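Local coordinates for protein male-specific lethal-3 (Drosophila melanogaster, PDB 3M9Q) that binds a trimethylated histone H3 tail through its chromodomain, as part of the MSL acetyltransferase complex that raises transcription of the male X chromosome about two-fold, at residues 18-30 / 37-49. The protein carries 1 engineered substitution. Numbering follows the deposited sequence.
Sequences PLFHKGEIVLCYE and RVLYTSKVLNVFE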
loop_
_atom_site.group_PDB
_atom_site.type_symbol
_atom_site.label_atom_id
_atom_site.label_comp_id
_atom_site.label_asym_id
_atom_site.label_seq_id
_atom_site.Cartn_x
_atom_site.Cartn_y
_atom_site.Cartn_z
ATOM N N PRO A 18 5.902 -9.406 8.377
ATOM C CA PRO A 18 5.841 -7.989 8.038
ATOM C C PRO A 18 6.783 -7.695 6.893
ATOM O O PRO A 18 7.928 -8.145 6.902
ATOM C CB PRO A 18 6.302 -7.305 9.323
ATOM C CG PRO A 18 7.183 -8.299 9.991
ATOM C CD PRO A 18 6.665 -9.658 9.614
ATOM N N LEU A 19 6.290 -6.975 5.898
ATOM C CA LEU A 19 7.003 -6.832 4.626
ATOM C C LEU A 19 7.491 -5.433 4.344
ATOM O O LEU A 19 8.311 -5.231 3.453
ATOM C CB LEU A 19 6.116 -7.295 3.480
ATOM C CG LEU A 19 5.706 -8.766 3.523
ATOM C CD1 LEU A 19 4.915 -9.104 2.273
ATOM C CD2 LEU A 19 6.911 -9.682 3.660
ATOM N N PHE A 20 6.971 -4.476 5.102
ATOM C CA PHE A 20 7.318 -3.054 4.951
ATOM C C PHE A 20 7.581 -2.465 6.322
ATOM O O PHE A 20 7.112 -3.001 7.332
ATOM C CB PHE A 20 6.186 -2.292 4.239
ATOM C CG PHE A 20 5.786 -2.900 2.922
ATOM C CD1 PHE A 20 6.459 -2.573 1.754
ATOM C CD2 PHE A 20 4.750 -3.811 2.849
ATOM C CE1 PHE A 20 6.089 -3.148 0.558
ATOM C CE2 PHE A 20 4.393 -4.392 1.666
ATOM C CZ PHE A 20 5.057 -4.061 0.518
ATOM N N HIS A 21 8.307 -1.361 6.365
ATOM C CA HIS A 21 8.704 -0.755 7.637
ATOM C C HIS A 21 8.325 0.709 7.730
ATOM O O HIS A 21 8.161 1.394 6.722
ATOM C CB HIS A 21 10.215 -0.916 7.864
ATOM C CG HIS A 21 11.064 -0.251 6.825
ATOM N ND1 HIS A 21 11.536 -0.913 5.709
ATOM C CD2 HIS A 21 11.526 1.016 6.733
ATOM C CE1 HIS A 21 12.253 -0.079 4.978
ATOM N NE2 HIS A 21 12.258 1.100 5.570
ATOM N N LYS A 22 8.182 1.181 8.958
ATOM C CA LYS A 22 7.942 2.602 9.208
ATOM C C LYS A 22 8.977 3.461 8.500
ATOM O O LYS A 22 10.178 3.227 8.602
ATOM C CB LYS A 22 7.942 2.910 10.713
ATOM C CG LYS A 22 7.665 4.379 11.020
ATOM C CD LYS A 22 7.417 4.652 12.501
ATOM C CE LYS A 22 7.074 6.129 12.741
ATOM N NZ LYS A 22 6.747 6.426 14.174
ATOM N N GLY A 23 8.492 4.474 7.789
ATOM C CA GLY A 23 9.338 5.412 7.064
ATOM C C GLY A 23 9.560 5.051 5.612
ATOM O O GLY A 23 10.008 5.875 4.831
ATOM N N GLU A 24 9.255 3.813 5.253
ATOM C CA GLU A 24 9.464 3.336 3.875
ATOM C C GLU A 24 8.529 4.014 2.888
ATOM O O GLU A 24 7.356 4.247 3.184
ATOM C CB GLU A 24 9.246 1.822 3.814
ATOM C CG GLU A 24 9.729 1.172 2.542
ATOM C CD GLU A 24 9.585 -0.333 2.550
ATOM O OE1 GLU A 24 9.098 -0.902 3.545
ATOM O OE2 GLU A 24 9.969 -0.968 1.549
ATOM N N ILE A 25 9.059 4.318 1.714
ATOM C CA ILE A 25 8.238 4.754 0.588
ATOM C C ILE A 25 7.763 3.508 -0.137
ATOM O O ILE A 25 8.558 2.637 -0.480
ATOM C CB ILE A 25 9.003 5.667 -0.395
ATOM C CG1 ILE A 25 9.580 6.892 0.321
ATOM C CG2 ILE A 25 8.077 6.102 -1.534
ATOM C CD1 ILE A 25 8.564 7.717 1.087
ATOM N N VAL A 26 6.455 3.426 -0.331
ATOM C CA VAL A 26 5.807 2.281 -0.975
ATOM C C VAL A 26 4.792 2.782 -1.991
ATOM O O VAL A 26 4.388 3.942 -1.963
ATOM C CB VAL A 26 5.114 1.370 0.069
ATOM C CG1 VAL A 26 6.137 0.815 1.072
ATOM C CG2 VAL A 26 3.975 2.120 0.787
ATOM N N LEU A 27 4.386 1.912 -2.897
ATOM C CA LEU A 27 3.373 2.265 -3.881
ATOM C C LEU A 27 2.101 1.501 -3.540
ATOM O O LEU A 27 2.137 0.287 -3.340
ATOM C CB LEU A 27 3.858 1.952 -5.299
ATOM C CG LEU A 27 5.255 2.498 -5.637
ATOM C CD1 LEU A 27 5.649 2.148 -7.070
ATOM C CD2 LEU A 27 5.393 4.003 -5.399
ATOM N N CYS A 28 0.993 2.214 -3.445
ATOM C CA CYS A 28 -0.269 1.644 -2.976
ATOM C C CYS A 28 -1.312 1.640 -4.080
ATOM O O CYS A 28 -1.594 2.664 -4.688
ATOM C CB CYS A 28 -0.810 2.465 -1.798
ATOM S SG CYS A 28 -2.321 1.795 -1.041
ATOM N N TYR A 29 -1.925 0.488 -4.300
ATOM C CA TYR A 29 -3.009 0.382 -5.290
ATOM C C TYR A 29 -4.245 1.141 -4.853
ATOM O O TYR A 29 -4.647 1.119 -3.703
ATOM C CB TYR A 29 -3.386 -1.080 -5.562
ATOM C CG TYR A 29 -2.520 -1.753 -6.589
ATOM C CD1 TYR A 29 -2.576 -1.372 -7.922
ATOM C CD2 TYR A 29 -1.636 -2.751 -6.230
ATOM C CE1 TYR A 29 -1.792 -1.990 -8.869
ATOM C CE2 TYR A 29 -0.841 -3.376 -7.173
ATOM C CZ TYR A 29 -0.925 -2.986 -8.492
ATOM O OH TYR A 29 -0.146 -3.572 -9.471
ATOM N N GLU A 30 -4.844 1.808 -5.825
ATOM C CA GLU A 30 -6.167 2.423 -5.676
ATOM C C GLU A 30 -7.179 1.414 -5.121
ATOM O O GLU A 30 -7.338 0.342 -5.690
ATOM C CB GLU A 30 -6.648 2.919 -7.053
ATOM C CG GLU A 30 -8.120 3.255 -7.153
ATOM C CD GLU A 30 -8.464 4.461 -6.351
ATOM O OE1 GLU A 30 -7.980 5.559 -6.752
ATOM O OE2 GLU A 30 -9.203 4.339 -5.355
ATOM N N ARG A 37 -6.818 0.576 -12.657
ATOM C CA ARG A 37 -5.832 0.378 -11.587
ATOM C C ARG A 37 -4.699 1.377 -11.707
ATOM O O ARG A 37 -4.145 1.589 -12.776
ATOM C CB ARG A 37 -5.308 -1.062 -11.570
ATOM C CG ARG A 37 -6.346 -2.018 -11.001
ATOM C CD ARG A 37 -6.007 -3.495 -11.127
ATOM N NE ARG A 37 -5.015 -4.003 -10.177
ATOM C CZ ARG A 37 -5.041 -3.864 -8.854
ATOM N NH1 ARG A 37 -4.075 -4.423 -8.142
ATOM N NH2 ARG A 37 -5.985 -3.157 -8.239
ATOM N N VAL A 38 -4.392 2.014 -10.585
ATOM C CA VAL A 38 -3.288 2.971 -10.481
ATOM C C VAL A 38 -2.624 2.815 -9.124
ATOM O O VAL A 38 -3.197 2.251 -8.192
ATOM C CB VAL A 38 -3.741 4.448 -10.677
ATOM C CG1 VAL A 38 -4.192 4.706 -12.123
ATOM C CG2 VAL A 38 -4.822 4.831 -9.676
ATOM N N LEU A 39 -1.405 3.339 -9.040
ATOM C CA LEU A 39 -0.573 3.279 -7.836
ATOM C C LEU A 39 -0.270 4.664 -7.311
ATOM O O LEU A 39 0.060 5.573 -8.071
ATOM C CB LEU A 39 0.747 2.573 -8.135
ATOM C CG LEU A 39 0.646 1.067 -8.368
ATOM C CD1 LEU A 39 1.840 0.551 -9.179
ATOM C CD2 LEU A 39 0.503 0.316 -7.036
ATOM N N TYR A 40 -0.369 4.810 -5.999
ATOM C CA TYR A 40 -0.056 6.067 -5.319
ATOM C C TYR A 40 1.217 5.955 -4.514
ATOM O O TYR A 40 1.384 5.027 -3.720
ATOM C CB TYR A 40 -1.194 6.455 -4.380
ATOM C CG TYR A 40 -2.519 6.649 -5.095
ATOM C CD1 TYR A 40 -2.706 7.686 -5.996
ATOM C CD2 TYR A 40 -3.567 5.772 -4.905
ATOM C CE1 TYR A 40 -3.921 7.851 -6.664
ATOM C CE2 TYR A 40 -4.778 5.936 -5.559
ATOM C CZ TYR A 40 -4.951 6.971 -6.424
ATOM O OH TYR A 40 -6.156 7.135 -7.086
ATOM N N THR A 41 2.107 6.917 -4.692
ATOM C CA THR A 41 3.339 6.993 -3.903
ATOM C C THR A 41 2.981 7.364 -2.474
ATOM O O THR A 41 2.296 8.352 -2.223
ATOM C CB THR A 41 4.300 8.017 -4.507
ATOM O OG1 THR A 41 4.442 7.728 -5.908
ATOM C CG2 THR A 41 5.657 7.983 -3.828
ATOM N N SER A 42 3.424 6.527 -1.548
ATOM C CA SER A 42 2.987 6.585 -0.156
ATOM C C SER A 42 4.148 6.385 0.808
ATOM O O SER A 42 5.208 5.894 0.438
ATOM C CB SER A 42 1.946 5.484 0.084
ATOM O OG SER A 42 0.888 5.544 -0.863
ATOM N N LYS A 43 3.925 6.771 2.055
ATOM C CA LYS A 43 4.908 6.623 3.128
ATOM C C LYS A 43 4.276 5.857 4.273
ATOM O O LYS A 43 3.171 6.177 4.708
ATOM C CB LYS A 43 5.361 8.006 3.610
ATOM C CG LYS A 43 6.353 8.013 4.774
ATOM C CD LYS A 43 6.632 9.442 5.232
ATOM C CE LYS A 43 7.653 9.532 6.349
ATOM N NZ LYS A 43 7.817 10.954 6.795
ATOM N N VAL A 44 4.985 4.862 4.780
ATOM C CA VAL A 44 4.484 4.052 5.888
ATOM C C VAL A 44 4.668 4.811 7.198
ATOM O O VAL A 44 5.775 5.206 7.575
ATOM C CB VAL A 44 5.181 2.680 5.961
ATOM C CG1 VAL A 44 4.654 1.862 7.146
ATOM C CG2 VAL A 44 5.008 1.918 4.641
ATOM N N LEU A 45 3.555 4.992 7.896
ATOM C CA LEU A 45 3.517 5.718 9.168
ATOM C C LEU A 45 3.622 4.804 10.369
ATOM O O LEU A 45 4.142 5.199 11.405
ATOM C CB LEU A 45 2.216 6.506 9.276
ATOM C CG LEU A 45 1.988 7.564 8.201
ATOM C CD1 LEU A 45 0.653 8.261 8.460
ATOM C CD2 LEU A 45 3.159 8.549 8.172
ATOM N N ASN A 46 3.104 3.592 10.229
ATOM C CA ASN A 46 3.035 2.638 11.342
ATOM C C ASN A 46 2.774 1.255 10.812
ATOM O O ASN A 46 2.077 1.089 9.822
ATOM C CB ASN A 46 1.917 3.021 12.323
ATOM C CG ASN A 46 1.919 2.177 13.576
ATOM O OD1 ASN A 46 0.992 1.392 13.820
ATOM N ND2 ASN A 46 2.960 2.320 14.371
ATOM N N VAL A 47 3.331 0.273 11.503
ATOM C CA VAL A 47 3.063 -1.144 11.243
ATOM C C VAL A 47 2.538 -1.795 12.522
ATOM O O VAL A 47 3.232 -1.870 13.537
ATOM C CB VAL A 47 4.335 -1.881 10.751
ATOM C CG1 VAL A 47 4.012 -3.334 10.374
ATOM C CG2 VAL A 47 4.964 -1.142 9.569
ATOM N N PHE A 48 1.296 -2.247 12.459
ATOM C CA PHE A 48 0.589 -2.792 13.620
ATOM C C PHE A 48 0.311 -4.271 13.439
ATOM O O PHE A 48 -0.332 -4.685 12.475
ATOM C CB PHE A 48 -0.717 -2.020 13.828
ATOM C CG PHE A 48 -1.529 -2.462 15.017
ATOM C CD1 PHE A 48 -0.937 -2.756 16.233
ATOM C CD2 PHE A 48 -2.902 -2.525 14.922
ATOM C CE1 PHE A 48 -1.712 -3.138 17.322
ATOM C CE2 PHE A 48 -3.670 -2.905 16.002
ATOM C CZ PHE A 48 -3.078 -3.212 17.198
ATOM N N GLU A 49 0.812 -5.050 14.386
ATOM C CA GLU A 49 0.632 -6.505 14.401
ATOM C C GLU A 49 -0.647 -6.868 15.121
ATOM O O GLU A 49 -0.875 -6.446 16.252
ATOM C CB GLU A 49 1.816 -7.170 15.096
ATOM C CG GLU A 49 1.828 -8.680 15.045
ATOM C CD GLU A 49 3.086 -9.221 15.674
ATOM O OE1 GLU A 49 3.998 -9.613 14.939
ATOM O OE2 GLU A 49 3.200 -9.206 16.926
HETATM O O HOH W 1 4.445 4.876 14.355
#
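The ring of Tyr29 is sandwiched between two side chains of segment 37-49, Arg37 just ahead of the strand and Leu39 within it, a compact example of how an aromatic group can be gripped through both faces. Over one face lies the guanidinium of Arg37, its plane turned only 19° from the ring and its CZ 3.9 Å from the ring centroid, a stacked cation-pi pair; the bend at chi3 (77°) folds the arginine chain back over the tyrosine. Against the opposite face, Leu39 sets CD2 almost on the ring normal, 3.5 Å from the centroid, in a CH-pi contact. An alanine at Tyr29 would take away the surface between them, and is likely to leave the Arg37 guanidinium without its stacking partner and a gap beside Leu39 CD2. On the other side of the sheet, Tyr40 OH donates to Glu30 OE1, at a modelled 2.4 Å that is doubtfully short, the oxygen arriving at the ring edge with the carboxylate nearly perpendicular to the ring; Asp32 N holds the other carboxylate oxygen, OE2.

These pairs sit at the turn end of an antiparallel beta hairpin, strands 25-29 and 39-51, in the curved sheet of the chromodomain. Cys28 and Val26 form the hydrogen-bonded pairs with Tyr40 and Ser42. Tyr40 O is gripped twice: Cys28 N and Ser42 OG (2.9 Å) reach it from opposite faces of its carbonyl plane. Beyond the regular strand, the type II turn from His21 to Glu24 extends the pairing, with Gly23 N giving a 2.8 Å bond to Val44 O and Val44 N bonding to Glu24 O. Val44 tucks CB against His21 O at 3.3 Å. Further out, Glu24 OE1 accepts from His21 N across the turn, while OE2 forms a salt bridge with Lys83, tying the turn to strand 81-83.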